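PDB 5VEO: ectonucleotide pyrophosphatase/phosphodiesterase family member 5 from Mus musculus, which probably hydrolyses phosphodiester bonds of a restricted set of nucleotide substrates at the outer cell surface, in a zinc-containing active site that can hold AMP. Local coordinates for residues T228-Q233 / G309-Q314; E237-L242 / L313-D318; S253-I258 / V303-E308. The protein carries 1 engineered substitution. All coordinates share one frame; numbering follows the deposited sequence. Where two conformers were deposited one is given.

Contact 1 of 3, residues T228-Q233 / G309-Q314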
loop_
_atom_site.group_PDB
_atom_site.type_symbol
_atom_site.label_atom_id
_atom_site.label_comp_id
_atom_site.label_asym_id
_atom_site.label_seq_id
_atom_site.Cartn_x
_atom_site.Cartn_y
_atom_site.Cartn_z
ATOM N N THR A 228 -12.803 2.732 4.736
ATOM C CA THR A 228 -14.205 2.490 5.060
ATOM C C THR A 228 -14.554 3.171 6.379
ATOM O O THR A 228 -13.693 3.433 7.226
ATOM C CB THR A 228 -14.570 0.981 5.077
ATOM O OG1 THR A 228 -15.996 0.811 4.956
ATOM C CG2 THR A 228 -14.207 0.326 6.337
ATOM N N GLN A 229 -15.838 3.482 6.513
ATOM C CA GLN A 229 -16.350 4.198 7.674
ATOM C C GLN A 229 -16.496 3.269 8.868
ATOM O O GLN A 229 -17.136 2.206 8.784
ATOM C CB GLN A 229 -17.699 4.839 7.345
ATOM C CG GLN A 229 -18.190 5.817 8.387
ATOM C CD GLN A 229 -17.533 7.194 8.286
ATOM O OE1 GLN A 229 -16.950 7.547 7.270
ATOM N NE2 GLN A 229 -17.642 7.977 9.341
ATOM N N CYS A 230 -15.978 3.722 9.997
ATOM C CA CYS A 230 -16.098 3.039 11.273
ATOM C C CYS A 230 -17.016 3.820 12.208
ATOM O O CYS A 230 -17.400 4.959 11.935
ATOM C CB CYS A 230 -14.724 2.844 11.898
ATOM S SG CYS A 230 -13.701 1.712 10.885
ATOM N N SER A 231 -17.355 3.185 13.326
ATOM C CA SER A 231 -18.342 3.727 14.253
ATOM C C SER A 231 -18.110 3.172 15.649
ATOM O O SER A 231 -17.836 1.982 15.802
ATOM C CB SER A 231 -19.760 3.362 13.836
ATOM O OG SER A 231 -20.699 3.805 14.822
ATOM N N LYS A 232 -18.336 4.016 16.661
ATOM C CA LYS A 232 -18.305 3.535 18.036
ATOM C C LYS A 232 -19.428 2.548 18.326
ATOM O O LYS A 232 -19.347 1.817 19.318
ATOM C CB LYS A 232 -18.328 4.725 18.992
ATOM C CG LYS A 232 -16.993 5.455 18.951
ATOM C CD LYS A 232 -16.877 6.617 19.905
ATOM C CE LYS A 232 -15.408 6.970 20.116
ATOM N NZ LYS A 232 -15.218 8.218 20.907
ATOM N N GLN A 233 -20.438 2.468 17.460
ATOM C CA GLN A 233 -21.472 1.439 17.541
ATOM C C GLN A 233 -21.058 0.121 16.899
ATOM O O GLN A 233 -21.829 -0.843 16.969
ATOM C CB GLN A 233 -22.753 1.930 16.864
ATOM C CG GLN A 233 -23.281 3.211 17.455
ATOM C CD GLN A 233 -23.669 3.021 18.897
ATOM O OE1 GLN A 233 -24.547 2.216 19.214
ATOM N NE2 GLN A 233 -22.990 3.731 19.788
ATOM N N GLY A 309 -15.984 -2.137 8.333
ATOM C CA GLY A 309 -16.543 -1.078 9.152
ATOM C C GLY A 309 -16.598 -1.368 10.637
ATOM O O GLY A 309 -17.098 -0.525 11.397
ATOM N N TRP A 310 -16.085 -2.517 11.067
ATOM C CA TRP A 310 -15.974 -2.886 12.469
ATOM C C TRP A 310 -14.555 -2.640 12.974
ATOM O O TRP A 310 -13.568 -2.792 12.236
ATOM C CB TRP A 310 -16.373 -4.358 12.672
ATOM C CG TRP A 310 -17.862 -4.514 12.601
ATOM C CD1 TRP A 310 -18.629 -4.559 11.481
ATOM C CD2 TRP A 310 -18.766 -4.537 13.707
ATOM N NE1 TRP A 310 -19.956 -4.633 11.816
ATOM C CE2 TRP A 310 -20.066 -4.637 13.180
ATOM C CE3 TRP A 310 -18.596 -4.509 15.090
ATOM C CZ2 TRP A 310 -21.194 -4.678 13.989
ATOM C CZ3 TRP A 310 -19.716 -4.588 15.894
ATOM C CH2 TRP A 310 -20.995 -4.674 15.342
ATOM N N TYR A 311 -14.465 -2.258 14.246
ATOM C CA TYR A 311 -13.198 -1.917 14.886
ATOM C C TYR A 311 -12.904 -2.909 15.996
ATOM O O TYR A 311 -13.796 -3.267 16.761
ATOM C CB TYR A 311 -13.214 -0.500 15.488
ATOM C CG TYR A 311 -12.004 0.317 15.130
ATOM C CD1 TYR A 311 -12.085 1.296 14.138
ATOM C CD2 TYR A 311 -10.783 0.133 15.778
ATOM C CE1 TYR A 311 -10.990 2.040 13.778
ATOM C CE2 TYR A 311 -9.669 0.878 15.414
ATOM C CZ TYR A 311 -9.787 1.845 14.427
ATOM O OH TYR A 311 -8.709 2.619 14.050
ATOM N N ILE A 312 -11.656 -3.356 16.078
ATOM C CA ILE A 312 -11.207 -4.197 17.181
ATOM C C ILE A 312 -10.452 -3.333 18.174
ATOM O O ILE A 312 -9.442 -2.708 17.824
ATOM C CB ILE A 312 -10.316 -5.347 16.700
ATOM C CG1 ILE A 312 -11.004 -6.115 15.580
ATOM C CG2 ILE A 312 -9.951 -6.252 17.889
ATOM C CD1 ILE A 312 -10.099 -7.132 14.930
ATOM N N LEU A 313 -10.933 -3.318 19.410
ATOM C CA LEU A 313 -10.289 -2.617 20.512
ATOM C C LEU A 313 -9.868 -3.654 21.532
ATOM O O LEU A 313 -10.647 -4.550 21.869
ATOM C CB LEU A 313 -11.213 -1.599 21.172
ATOM C CG LEU A 313 -11.227 -0.196 20.544
ATOM C CD1 LEU A 313 -11.763 -0.152 19.166
ATOM C CD2 LEU A 313 -12.028 0.749 21.428
ATOM N N GLN A 314 -8.633 -3.562 22.000
ATOM C CA GLN A 314 -8.221 -4.521 23.003
ATOM C C GLN A 314 -8.931 -4.234 24.309
ATOM O O GLN A 314 -9.425 -5.150 24.971
ATOM C CB GLN A 314 -6.716 -4.502 23.188
ATOM C CG GLN A 314 -6.292 -5.633 24.059
ATOM C CD GLN A 314 -4.810 -5.794 24.096
ATOM O OE1 GLN A 314 -4.059 -4.844 23.857
ATOM N NE2 GLN A 314 -4.367 -7.003 24.382
HETATM O O HOH W 1 -16.125 0.620 13.645
#

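Contact 2 of 3, residues E237-L242 / L313-D318. With NAG (2-acetamido-2-deoxy-beta-D-glucopyranose), chain J.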
loop_
_atom_site.group_PDB
_atom_site.type_symbol
_atom_site.label_atom_id
_atom_site.label_comp_id
_atom_site.label_asym_id
_atom_site.label_seq_id
_atom_site.Cartn_x
_atom_site.Cartn_y
_atom_site.Cartn_z
ATOM N N GLU A 237 -14.659 -5.640 21.459
ATOM C CA GLU A 237 -13.736 -5.352 22.551
ATOM C C GLU A 237 -13.176 -6.675 23.072
ATOM O O GLU A 237 -13.909 -7.477 23.660
ATOM C CB GLU A 237 -14.427 -4.560 23.655
ATOM C CG GLU A 237 -13.460 -4.017 24.669
ATOM C CD GLU A 237 -14.154 -3.261 25.797
ATOM O OE1 GLU A 237 -15.229 -2.657 25.544
ATOM O OE2 GLU A 237 -13.621 -3.273 26.932
ATOM N N LEU A 238 -11.880 -6.899 22.847
ATOM C CA LEU A 238 -11.309 -8.220 23.095
ATOM C C LEU A 238 -11.374 -8.592 24.565
ATOM O O LEU A 238 -11.534 -9.772 24.895
ATOM C CB LEU A 238 -9.858 -8.279 22.620
ATOM C CG LEU A 238 -9.645 -8.150 21.105
ATOM C CD1 LEU A 238 -8.178 -8.188 20.710
ATOM C CD2 LEU A 238 -10.406 -9.222 20.355
ATOM N N ASP A 239 -11.238 -7.619 25.461
ATOM C CA ASP A 239 -11.194 -7.993 26.866
ATOM C C ASP A 239 -12.568 -8.360 27.413
ATOM O O ASP A 239 -12.667 -8.756 28.585
ATOM C CB ASP A 239 -10.507 -6.884 27.678
ATOM C CG ASP A 239 -11.295 -5.599 27.751
ATOM O OD1 ASP A 239 -12.322 -5.471 27.051
ATOM O OD2 ASP A 239 -10.857 -4.703 28.516
ATOM N N ARG A 240 -13.614 -8.305 26.589
ATOM C CA ARG A 240 -14.874 -8.942 26.947
ATOM C C ARG A 240 -14.795 -10.459 26.836
ATOM O O ARG A 240 -15.624 -11.157 27.430
ATOM C CB ARG A 240 -16.005 -8.435 26.057
ATOM C CG ARG A 240 -16.467 -6.996 26.345
ATOM C CD ARG A 240 -17.799 -6.669 25.642
ATOM N NE ARG A 240 -18.704 -7.823 25.649
ATOM C CZ ARG A 240 -19.902 -7.875 25.078
ATOM N NH1 ARG A 240 -20.396 -6.829 24.428
ATOM N NH2 ARG A 240 -20.606 -8.995 25.166
ATOM N N TYR A 241 -13.809 -10.979 26.112
ATOM C CA TYR A 241 -13.678 -12.404 25.827
ATOM C C TYR A 241 -12.382 -13.016 26.320
ATOM O O TYR A 241 -12.378 -14.197 26.682
ATOM C CB TYR A 241 -13.754 -12.650 24.314
ATOM C CG TYR A 241 -14.857 -11.863 23.660
ATOM C CD1 TYR A 241 -16.183 -12.206 23.858
ATOM C CD2 TYR A 241 -14.574 -10.758 22.869
ATOM C CE1 TYR A 241 -17.202 -11.474 23.288
ATOM C CE2 TYR A 241 -15.583 -10.031 22.282
ATOM C CZ TYR A 241 -16.896 -10.391 22.495
ATOM O OH TYR A 241 -17.895 -9.659 21.905
ATOM N N LEU A 242 -11.288 -12.256 26.315
ATOM C CA LEU A 242 -9.945 -12.778 26.508
ATOM C C LEU A 242 -9.291 -12.105 27.697
ATOM O O LEU A 242 -9.475 -10.903 27.927
ATOM C CB LEU A 242 -9.046 -12.532 25.285
ATOM C CG LEU A 242 -9.409 -13.078 23.914
ATOM C CD1 LEU A 242 -8.363 -12.647 22.868
ATOM C CD2 LEU A 242 -9.515 -14.581 23.971
ATOM N N LEU A 313 -10.933 -3.318 19.410
ATOM C CA LEU A 313 -10.289 -2.617 20.512
ATOM C C LEU A 313 -9.868 -3.654 21.532
ATOM O O LEU A 313 -10.647 -4.550 21.869
ATOM C CB LEU A 313 -11.213 -1.599 21.172
ATOM C CG LEU A 313 -11.227 -0.196 20.544
ATOM C CD1 LEU A 313 -11.763 -0.152 19.166
ATOM C CD2 LEU A 313 -12.028 0.749 21.428
ATOM N N GLN A 314 -8.633 -3.562 22.000
ATOM C CA GLN A 314 -8.221 -4.521 23.003
ATOM C C GLN A 314 -8.931 -4.234 24.309
ATOM O O GLN A 314 -9.425 -5.150 24.971
ATOM C CB GLN A 314 -6.716 -4.502 23.188
ATOM C CG GLN A 314 -6.292 -5.633 24.059
ATOM C CD GLN A 314 -4.810 -5.794 24.096
ATOM O OE1 GLN A 314 -4.059 -4.844 23.857
ATOM N NE2 GLN A 314 -4.367 -7.003 24.382
ATOM N N ASN A 315 -9.023 -2.966 24.678
ATOM C CA ASN A 315 -9.863 -2.582 25.792
ATOM C C ASN A 315 -10.446 -1.202 25.499
ATOM O O ASN A 315 -10.265 -0.640 24.406
ATOM C CB ASN A 315 -9.078 -2.677 27.109
ATOM C CG ASN A 315 -7.954 -1.661 27.219
ATOM O OD1 ASN A 315 -7.912 -0.676 26.497
ATOM N ND2 ASN A 315 -7.033 -1.905 28.158
ATOM N N LYS A 316 -11.190 -0.679 26.479
ATOM C CA LYS A 316 -12.014 0.510 26.274
ATOM C C LYS A 316 -11.221 1.717 25.808
ATOM O O LYS A 316 -11.797 2.619 25.191
ATOM C CB LYS A 316 -12.734 0.885 27.567
ATOM C CG LYS A 316 -13.622 -0.185 28.127
ATOM C CD LYS A 316 -15.077 0.172 27.982
ATOM C CE LYS A 316 -15.938 -0.949 28.515
ATOM N NZ LYS A 316 -16.821 -1.510 27.462
ATOM N N SER A 317 -9.927 1.772 26.102
ATOM C CA SER A 317 -9.123 2.946 25.797
ATOM C C SER A 317 -8.190 2.724 24.615
ATOM O O SER A 317 -7.293 3.544 24.386
ATOM C CB SER A 317 -8.318 3.363 27.028
ATOM O OG SER A 317 -7.264 2.446 27.259
ATOM N N ASP A 318 -8.364 1.636 23.873
ATOM C CA ASP A 318 -7.584 1.423 22.668
ATOM C C ASP A 318 -7.985 2.472 21.630
ATOM O O ASP A 318 -9.008 3.163 21.760
ATOM C CB ASP A 318 -7.804 -0.003 22.148
ATOM C CG ASP A 318 -6.620 -0.555 21.342
ATOM O OD1 ASP A 318 -5.647 0.183 21.061
ATOM O OD2 ASP A 318 -6.673 -1.758 20.976
HETATM C C1 NAG J . -5.921 -1.007 28.382
HETATM C C2 NAG J . -6.025 -0.317 29.754
HETATM C C3 NAG J . -4.825 0.605 29.979
HETATM C C4 NAG J . -3.518 -0.145 29.753
HETATM C C5 NAG J . -3.537 -0.751 28.358
HETATM C C6 NAG J . -2.289 -1.531 28.012
HETATM C C7 NAG J . -8.348 0.023 30.508
HETATM C C8 NAG J . -9.527 0.948 30.474
HETATM N N2 NAG J . -7.263 0.441 29.847
HETATM O O3 NAG J . -4.864 1.151 31.293
HETATM O O4 NAG J . -2.420 0.751 29.883
HETATM O O5 NAG J . -4.643 -1.659 28.261
HETATM O O6 NAG J . -2.109 -2.640 28.881
HETATM O O7 NAG J . -8.378 -1.054 31.102
#

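Contact 3 of 3, residues S253-I258 / V303-E308. With NAG (2-acetamido-2-deoxy-beta-D-glucopyranose), chain B.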
loop_
_atom_site.group_PDB
_atom_site.type_symbol
_atom_site.label_atom_id
_atom_site.label_comp_id
_atom_site.label_asym_id
_atom_site.label_seq_id
_atom_site.Cartn_x
_atom_site.Cartn_y
_atom_site.Cartn_z
ATOM N N SER A 253 -6.168 -3.696 14.709
ATOM C CA SER A 253 -7.451 -3.608 13.982
ATOM C C SER A 253 -7.186 -3.181 12.555
ATOM O O SER A 253 -6.343 -2.318 12.323
ATOM C CB SER A 253 -8.411 -2.623 14.653
ATOM O OG SER A 253 -9.727 -2.700 14.109
ATOM N N PRO A 254 -7.933 -3.743 11.589
ATOM C CA PRO A 254 -9.046 -4.691 11.702
ATOM C C PRO A 254 -8.635 -6.151 11.554
ATOM O O PRO A 254 -9.495 -7.042 11.519
ATOM C CB PRO A 254 -9.951 -4.270 10.558
ATOM C CG PRO A 254 -8.980 -3.862 9.486
ATOM C CD PRO A 254 -7.836 -3.203 10.216
ATOM N N VAL A 255 -7.338 -6.406 11.492
ATOM C CA VAL A 255 -6.828 -7.775 11.439
ATOM C C VAL A 255 -5.970 -7.966 12.680
ATOM O O VAL A 255 -4.808 -7.549 12.735
ATOM C CB VAL A 255 -6.068 -8.060 10.147
ATOM C CG1 VAL A 255 -5.558 -9.512 10.127
ATOM C CG2 VAL A 255 -6.994 -7.775 8.957
ATOM N N ALA A 256 -6.562 -8.556 13.705
ATOM C CA ALA A 256 -5.874 -8.771 14.969
ATOM C C ALA A 256 -4.955 -9.979 14.832
ATOM O O ALA A 256 -5.417 -11.102 14.594
ATOM C CB ALA A 256 -6.887 -8.971 16.094
ATOM N N ALA A 257 -3.670 -9.741 14.974
ATOM C CA ALA A 257 -2.658 -10.781 14.877
ATOM C C ALA A 257 -2.309 -11.148 16.307
ATOM O O ALA A 257 -1.741 -10.329 17.033
ATOM C CB ALA A 257 -1.445 -10.280 14.104
ATOM N N ILE A 258 -2.697 -12.356 16.715
ATOM C CA ILE A 258 -2.726 -12.760 18.118
ATOM C C ILE A 258 -1.719 -13.882 18.334
ATOM O O ILE A 258 -1.759 -14.906 17.645
ATOM C CB ILE A 258 -4.142 -13.190 18.531
ATOM C CG1 ILE A 258 -5.060 -11.960 18.542
ATOM C CG2 ILE A 258 -4.137 -13.884 19.915
ATOM C CD1 ILE A 258 -6.517 -12.271 18.705
ATOM N N VAL A 303 -5.342 -15.328 13.709
ATOM C CA VAL A 303 -5.593 -14.084 12.994
ATOM C C VAL A 303 -7.099 -13.893 12.992
ATOM O O VAL A 303 -7.829 -14.755 12.490
ATOM C CB VAL A 303 -5.030 -14.113 11.565
ATOM C CG1 VAL A 303 -5.431 -12.856 10.786
ATOM C CG2 VAL A 303 -3.528 -14.225 11.592
ATOM N N ALA A 304 -7.561 -12.792 13.592
ATOM C CA ALA A 304 -8.977 -12.527 13.762
ATOM C C ALA A 304 -9.320 -11.297 12.940
ATOM O O ALA A 304 -8.767 -10.219 13.172
ATOM C CB ALA A 304 -9.328 -12.326 15.235
ATOM N N VAL A 305 -10.235 -11.461 11.989
ATOM C CA VAL A 305 -10.507 -10.459 10.967
ATOM C C VAL A 305 -11.880 -9.855 11.226
ATOM O O VAL A 305 -12.897 -10.568 11.229
ATOM C CB VAL A 305 -10.450 -11.063 9.555
ATOM C CG1 VAL A 305 -10.760 -9.985 8.528
ATOM C CG2 VAL A 305 -9.106 -11.736 9.297
ATOM N N ALA A 306 -11.915 -8.541 11.424
ATOM C CA ALA A 306 -13.191 -7.845 11.578
ATOM C C ALA A 306 -13.832 -7.607 10.222
ATOM O O ALA A 306 -13.139 -7.338 9.227
ATOM C CB ALA A 306 -13.007 -6.507 12.284
ATOM N N ASP A 307 -15.159 -7.716 10.190
ATOM C CA ASP A 307 -15.921 -7.359 9.002
ATOM C C ASP A 307 -15.799 -5.868 8.708
ATOM O O ASP A 307 -15.485 -5.053 9.583
ATOM C CB ASP A 307 -17.394 -7.718 9.167
ATOM C CG ASP A 307 -17.637 -9.221 9.177
ATOM O OD1 ASP A 307 -16.848 -9.997 8.547
ATOM O OD2 ASP A 307 -18.646 -9.611 9.803
ATOM N N GLU A 308 -16.060 -5.529 7.448
ATOM C CA GLU A 308 -15.997 -4.152 6.977
ATOM C C GLU A 308 -16.703 -3.184 7.926
ATOM O O GLU A 308 -17.878 -3.359 8.262
ATOM C CB GLU A 308 -16.620 -4.069 5.588
ATOM C CG GLU A 308 -16.375 -2.754 4.946
ATOM C CD GLU A 308 -16.889 -2.681 3.530
ATOM O OE1 GLU A 308 -17.996 -3.182 3.248
ATOM O OE2 GLU A 308 -16.180 -2.088 2.712
HETATM C C1 NAG B . -22.001 -8.321 11.010
HETATM C C2 NAG B . -22.106 -8.368 9.501
HETATM C C3 NAG B . -23.569 -8.528 9.058
HETATM C C4 NAG B . -24.307 -9.622 9.827
HETATM C C5 NAG B . -24.051 -9.502 11.319
HETATM C C6 NAG B . -24.616 -10.661 12.117
HETATM C C7 NAG B . -20.730 -7.101 7.884
HETATM C C8 NAG B . -20.316 -5.725 7.441
HETATM N N2 NAG B . -21.551 -7.143 8.935
HETATM O O3 NAG B . -23.588 -8.850 7.675
HETATM O O4 NAG B . -25.713 -9.470 9.605
HETATM O O5 NAG B . -22.649 -9.490 11.581
HETATM O O6 NAG B . -24.881 -10.209 13.435
HETATM O O7 NAG B . -20.348 -8.107 7.306
#

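Contact 1 of 3, residues T228-Q233 / G309-Q314
Cys-230 and Gly-309 form the middle of a water-bridged meeting of two chain segments, where the end of strand 228-229 passes the turn leading into strand 311-313. Water rather than a direct bond links the backbones: it accepts from Ser-231 N at 2.9 Å and is 2.7 Å from Gly-309 O, to which it donates. Arg-234 NE also bonds to that carbonyl. Gly-309 suits its place doubly, since its phi is positive (82°) and its CA lies 3.4 Å from Gln-229 O; a beta carbon here would come closer still to that oxygen.

Beside this polar link lies a small apolar one. The first torsion of Cys-230 (-65°) sets its sulfur opposite the carbonyl carbon, and SG then reaches Tyr-311 CD1 at 3.7 Å. SG approaches the ring obliquely, in a sulfur-aromatic contact, whereas Cys-230 CB lies in the ring plane at its edge. The compact, weakly polar thiol suits a buried spot against a ring. Beyond it, Ser-231 OG accepts from Gln-233 N at 3.0 Å, an ST turn that bends the chain before strand 235-237.

Around this junction, strand 228-229 pairs with 323-324, strand 311-313 runs parallel to 235-237, and Tyr-311 also packs on Phe-320 and on Asn-324 of strand 323-324.

Contact 2 of 3, residues E237-L242 / L313-D318
Glu-237 and Lys-316 form a salt bridge at the end of the parallel pairing of strands 235-237 and 311-313, where Glu-237 faces Leu-313; Lys-316 lies in the turn that follows. The glutamate leaves the backbone with CG opposite its own N (chi1 -169°) and stays extended, so that it reaches over the turn at 315-318. Its CB stands beside Leu-313 O, and CG lies 4.0 Å from Asn-315 CA. CD comes next to Lys-316 CG, and the two side chains cross at about a right angle. At the tip, OE1 takes Lys-316 NZ at 2.7 Å through its syn lone pair, while OE2 has Lys-316 CG at 3.3 Å and lies 2.6 Å from Asp-239 OD1, so near that one of the two acids probably carries a proton. With an alanine here, the Lys-316 ammonium would probably lose this carboxylate and Asp-239 its acid neighbour.

The backbones join directly as well. Leu-238 N donates to Leu-313 O at 2.8 Å (165° at the hydrogen), and Asp-239 N gives a weak bond to Gln-314 O. The apolar side chain of Leu-238 packs on strand 247-249 and helix 265-272. Asp-239 OD2 presses on Asn-315 CB at 3.0 Å. Asn-315 suits its place twice: ND2 carries the glycan, and OD1 accepts from Ser-317 N at 3.2 Å in an Asx turn.

Charge pairing and backbone bonds thus join the glycosylated turn to the end of strand 235-237 and the 3-10 start; the lysine probably offsets Glu-237's charge, and a proton on one acid would ease their closeness.

Contact 3 of 3, residues S253-I258 / V303-E308
Val-255 and Val-303 meet where two antiparallel strands pack most tightly: their CG1 atoms are 3.4 Å apart, closer than usual for two methyls. In both valines the first torsion (near 180°) turns CG1 away from the backbone N, and this brings the two methyls together diagonally across the sheet. Val-255 CG1 also reaches Val-305 CG2, its directly paired neighbour, at a looser 4.3 Å. Beta-branched valines suit such a face because they fill it without long, mobile chains. On the other face Ala-256 and Ala-304 meet through their CB atoms at 4.2 Å; small side chains there let Ile-258 and neighbouring Leu-249 and Ile-312 come close.

Backbone bonds fix the register. Ala-256 N donates to Ala-304 O at 2.8 Å and Ala-304 N returns a bond to Ala-256 O at 2.9 Å, the hydrogen-bonded pair of the ladder. Farther on, Ala-306 N gives a nearly straight bond (179°) to Pro-254 O, beside a proline that follows a cis peptide and lies just before the strand.

Past Ala-306 the strands part. Asp-307 and Glu-308 turn away from the partner segment into partly exposed positions; Asp-307 OD2 accepts from Asn-278 and lies 3.4 Å from O7 of a glycan sugar.

Strand 302-306 thus lies between 255-260 and 279-283, which are mutually parallel and are connected through helix 265-272: a split beta-alpha-beta unit, extended on its other side by strand 247-249.

How the contacts relate
All three contacts belong to one region apart from the main eight-stranded sheet, and strand 302-306 of contact 3 leads on into strand 311-313, which supplies or begins the second segments of contacts 1 and 2. Contact 3 is the core: wholly buried where the strands touch, apolar, with a regular ladder of backbone bonds. Contact 1 is only partly buried and replaces the ladder with a water bridge; Ser-253 OG probably bonds to Ile-312 N, joining it to contact 3. Contact 2 lies farthest from the chain's centre and combines backbone bonds with a salt bridge beside a glycosylated turn, sharing Leu-313 and Gln-314 with contact 1. Ile-312 CG2 touches Leu-238 CG, whereas contacts 2 and 3 do not touch.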